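Local coordinates for protein prolyl-tRNA synthetase (Giardia lamblia ATCC 50803, PDB 3IAL) that probably attaches L-proline to its cognate tRNA at the expense of ATP, as a class II aminoacyl-tRNA synthetase, at residues B[15-20]-B[25-30]. Numbering follows the deposited sequence.
Sequences FSLTKT and ADWFDA
Phe15 and Lys19 hold the indole of Trp27 between them, one over each face. Phe15 comes edge first, in an offset T-shaped pair with the planes at 78° and its ring centroid 5.1 Å from that of the Trp27 five-membered ring. Its CZ leads, 3.4 Å from Trp27 CD1. On the other face the aliphatic part of Lys19 lies across the indole. Lys19 CB makes a CH-pi contact, 3.9 Å from the centroid of the Trp27 five-membered ring, and CG follows over the ring system. Leu17 O meets the indole edge, 3.3 Å from Trp27 CD1. Leu17 CD2 rests on the helix backbone at Trp27. Further along the helix, Phe15 CE1 packs on Ala30 CB at 3.7 Å.

Trp27 NE1 donates a hydrogen bond to Asp287 O, which helps set the rotation of the indole. The Lys19 chain bends at chi3 (74°), and NZ is hydrogen-bonded to Ser283 O and Gly286 O. Leu17 pairs through its backbone with Ser288. The chain turns after 15-20, and helix 24-34 runs back beside it, antiparallel. Both pack by the end of helix 276-285, consistent with the motif 3 helix of the class II core, while Phe15 N is hydrogen-bonded to Tyr355 OH on helix 350-359 of the anticodon-binding domain.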
ATOM      1  N   PHE B  15       9.639  14.609  27.070  1.00 42.18           N
ATOM      2  CA  PHE B  15       8.286  15.077  26.744  1.00 39.11           C
ATOM      3  C   PHE B  15       7.347  15.054  27.951  1.00 36.44           C
ATOM      4  O   PHE B  15       7.052  13.995  28.509  1.00 35.08           O
ATOM      5  CB  PHE B  15       7.675  14.237  25.607  1.00 37.69           C
ATOM      6  CG  PHE B  15       6.391  14.804  25.056  1.00 35.13           C
ATOM      7  CD1 PHE B  15       6.388  15.500  23.858  1.00 33.28           C
ATOM      8  CD2 PHE B  15       5.190  14.658  25.745  1.00 33.00           C
ATOM      9  CE1 PHE B  15       5.216  16.034  23.344  1.00 32.08           C
ATOM     10  CE2 PHE B  15       4.013  15.189  25.244  1.00 34.76           C
ATOM     11  CZ  PHE B  15       4.026  15.880  24.032  1.00 33.13           C
ATOM     12  N   SER B  16       6.853  16.227  28.322  1.00 33.31           N
ATOM     13  CA  SER B  16       5.897  16.353  29.410  1.00 32.83           C
ATOM     14  C   SER B  16       5.174  17.692  29.302  1.00 33.09           C
ATOM     15  O   SER B  16       5.660  18.715  29.795  1.00 33.46           O
ATOM     16  CB  SER B  16       6.607  16.237  30.761  1.00 32.29           C
ATOM     17  OG  SER B  16       5.659  16.155  31.804  1.00 32.53           O
ATOM     18  N   LEU B  17       4.015  17.677  28.649  1.00 32.86           N
ATOM     19  CA  LEU B  17       3.288  18.901  28.318  1.00 31.65           C
ATOM     20  C   LEU B  17       1.795  18.632  28.269  1.00 29.19           C
ATOM     21  O   LEU B  17       1.335  17.859  27.438  1.00 25.50           O
ATOM     22  CB  LEU B  17       3.759  19.431  26.961  1.00 33.56           C
ATOM     23  CG  LEU B  17       3.192  20.778  26.492  1.00 36.17           C
ATOM     24  CD1 LEU B  17       3.391  21.871  27.566  1.00 35.08           C
ATOM     25  CD2 LEU B  17       3.835  21.191  25.159  1.00 33.20           C
ATOM     26  N   THR B  18       1.046  19.266  29.166  1.00 27.41           N
ATOM     27  CA  THR B  18      -0.401  19.097  29.222  1.00 28.74           C
ATOM     28  C   THR B  18      -0.975  19.654  27.927  1.00 30.31           C
ATOM     29  O   THR B  18      -0.555  20.715  27.463  1.00 31.48           O
ATOM     30  CB  THR B  18      -1.019  19.808  30.457  1.00 30.29           C
ATOM     31  OG1 THR B  18      -0.365  19.353  31.646  1.00 25.73           O
ATOM     32  CG2 THR B  18      -2.515  19.523  30.571  1.00 27.84           C
ATOM     33  N   LYS B  19      -1.902  18.912  27.329  1.00 30.55           N
ATOM     34  CA  LYS B  19      -2.413  19.228  26.002  1.00 30.36           C
ATOM     35  C   LYS B  19      -3.690  20.044  26.130  1.00 31.20           C
ATOM     36  O   LYS B  19      -4.752  19.497  26.465  1.00 30.06           O
ATOM     37  CB  LYS B  19      -2.678  17.941  25.214  1.00 28.51           C
ATOM     38  CG  LYS B  19      -3.177  18.163  23.795  1.00 25.67           C
ATOM     39  CD  LYS B  19      -3.871  16.930  23.231  1.00 24.71           C
ATOM     40  CE  LYS B  19      -5.258  16.709  23.850  1.00 24.09           C
ATOM     41  NZ  LYS B  19      -5.829  15.412  23.425  1.00 25.00           N
ATOM     42  N   THR B  20      -3.577  21.344  25.850  1.00 30.60           N
ATOM     43  CA  THR B  20      -4.703  22.275  25.939  1.00 30.81           C
ATOM     44  C   THR B  20      -4.808  23.146  24.687  1.00 30.64           C
ATOM     45  O   THR B  20      -3.983  23.051  23.773  1.00 28.92           O
ATOM     46  CB  THR B  20      -4.543  23.220  27.140  1.00 30.29           C
ATOM     47  OG1 THR B  20      -3.429  24.093  26.904  1.00 33.27           O
ATOM     48  CG2 THR B  20      -4.320  22.438  28.422  1.00 30.95           C
ATOM     49  N   ALA B  25      -0.508  23.401  19.598  1.00 27.21           N
ATOM     50  CA  ALA B  25       0.423  23.613  18.481  1.00 27.04           C
ATOM     51  C   ALA B  25       1.849  23.175  18.837  1.00 26.70           C
ATOM     52  O   ALA B  25       2.508  22.498  18.055  1.00 28.13           O
ATOM     53  CB  ALA B  25       0.411  25.086  18.046  1.00 25.37           C
ATOM     54  N   ASP B  26       2.307  23.547  20.026  1.00 27.16           N
ATOM     55  CA  ASP B  26       3.623  23.106  20.523  1.00 27.37           C
ATOM     56  C   ASP B  26       3.654  21.622  20.896  1.00 25.92           C
ATOM     57  O   ASP B  26       4.653  20.946  20.670  1.00 25.30           O
ATOM     58  CB  ASP B  26       4.045  23.937  21.726  1.00 25.96           C
ATOM     59  CG  ASP B  26       4.313  25.378  21.364  1.00 28.31           C
ATOM     60  OD1 ASP B  26       4.608  25.645  20.182  1.00 30.91           O
ATOM     61  OD2 ASP B  26       4.228  26.235  22.257  1.00 27.73           O
ATOM     62  N   TRP B  27       2.561  21.137  21.474  1.00 25.47           N
ATOM     63  CA  TRP B  27       2.423  19.729  21.835  1.00 23.95           C
ATOM     64  C   TRP B  27       2.555  18.861  20.595  1.00 23.41           C
ATOM     65  O   TRP B  27       3.298  17.870  20.586  1.00 22.53           O
ATOM     66  CB  TRP B  27       1.070  19.514  22.513  1.00 23.98           C
ATOM     67  CG  TRP B  27       0.817  18.134  22.956  1.00 22.67           C
ATOM     68  CD1 TRP B  27       1.052  17.609  24.196  1.00 22.31           C
ATOM     69  CD2 TRP B  27       0.250  17.088  22.174  1.00 20.75           C
ATOM     70  NE1 TRP B  27       0.665  16.287  24.230  1.00 23.29           N
ATOM     71  CE2 TRP B  27       0.181  15.941  22.998  1.00 18.94           C
ATOM     72  CE3 TRP B  27      -0.214  17.005  20.860  1.00 21.91           C
ATOM     73  CZ2 TRP B  27      -0.333  14.735  22.545  1.00 21.14           C
ATOM     74  CZ3 TRP B  27      -0.721  15.792  20.407  1.00 20.93           C
ATOM     75  CH2 TRP B  27      -0.765  14.678  21.241  1.00 20.19           C
ATOM     76  N   PHE B  28       1.843  19.248  19.543  1.00 23.78           N
ATOM     77  CA  PHE B  28       1.831  18.495  18.285  1.00 24.65           C
ATOM     78  C   PHE B  28       3.219  18.393  17.664  1.00 24.61           C
ATOM     79  O   PHE B  28       3.673  17.294  17.342  1.00 26.10           O
ATOM     80  CB  PHE B  28       0.862  19.134  17.287  1.00 25.56           C
ATOM     81  CG  PHE B  28       0.661  18.334  16.036  1.00 26.30           C
ATOM     82  CD1 PHE B  28      -0.327  17.364  15.972  1.00 27.04           C
ATOM     83  CD2 PHE B  28       1.460  18.554  14.914  1.00 28.96           C
ATOM     84  CE1 PHE B  28      -0.535  16.626  14.806  1.00 28.90           C
ATOM     85  CE2 PHE B  28       1.271  17.815  13.749  1.00 28.52           C
ATOM     86  CZ  PHE B  28       0.268  16.848  13.695  1.00 29.78           C
ATOM     87  N   ASP B  29       3.891  19.532  17.503  1.00 26.04           N
ATOM     88  CA  ASP B  29       5.243  19.551  16.938  1.00 27.68           C
ATOM     89  C   ASP B  29       6.224  18.706  17.742  1.00 29.68           C
ATOM     90  O   ASP B  29       7.004  17.944  17.164  1.00 32.02           O
ATOM     91  CB  ASP B  29       5.782  20.980  16.833  1.00 29.94           C
ATOM     92  CG  ASP B  29       5.100  21.789  15.745  1.00 33.00           C
ATOM     93  OD1 ASP B  29       4.512  21.197  14.807  1.00 34.75           O
ATOM     94  OD2 ASP B  29       5.151  23.030  15.842  1.00 36.63           O
ATOM     95  N   ALA B  30       6.180  18.830  19.069  1.00 28.12           N
ATOM     96  CA  ALA B  30       7.086  18.077  19.931  1.00 26.64           C
ATOM     97  C   ALA B  30       6.788  16.560  19.880  1.00 26.16           C
ATOM     98  O   ALA B  30       7.706  15.745  19.762  1.00 27.25           O
ATOM     99  CB  ALA B  30       7.022  18.599  21.370  1.00 26.13           C
TER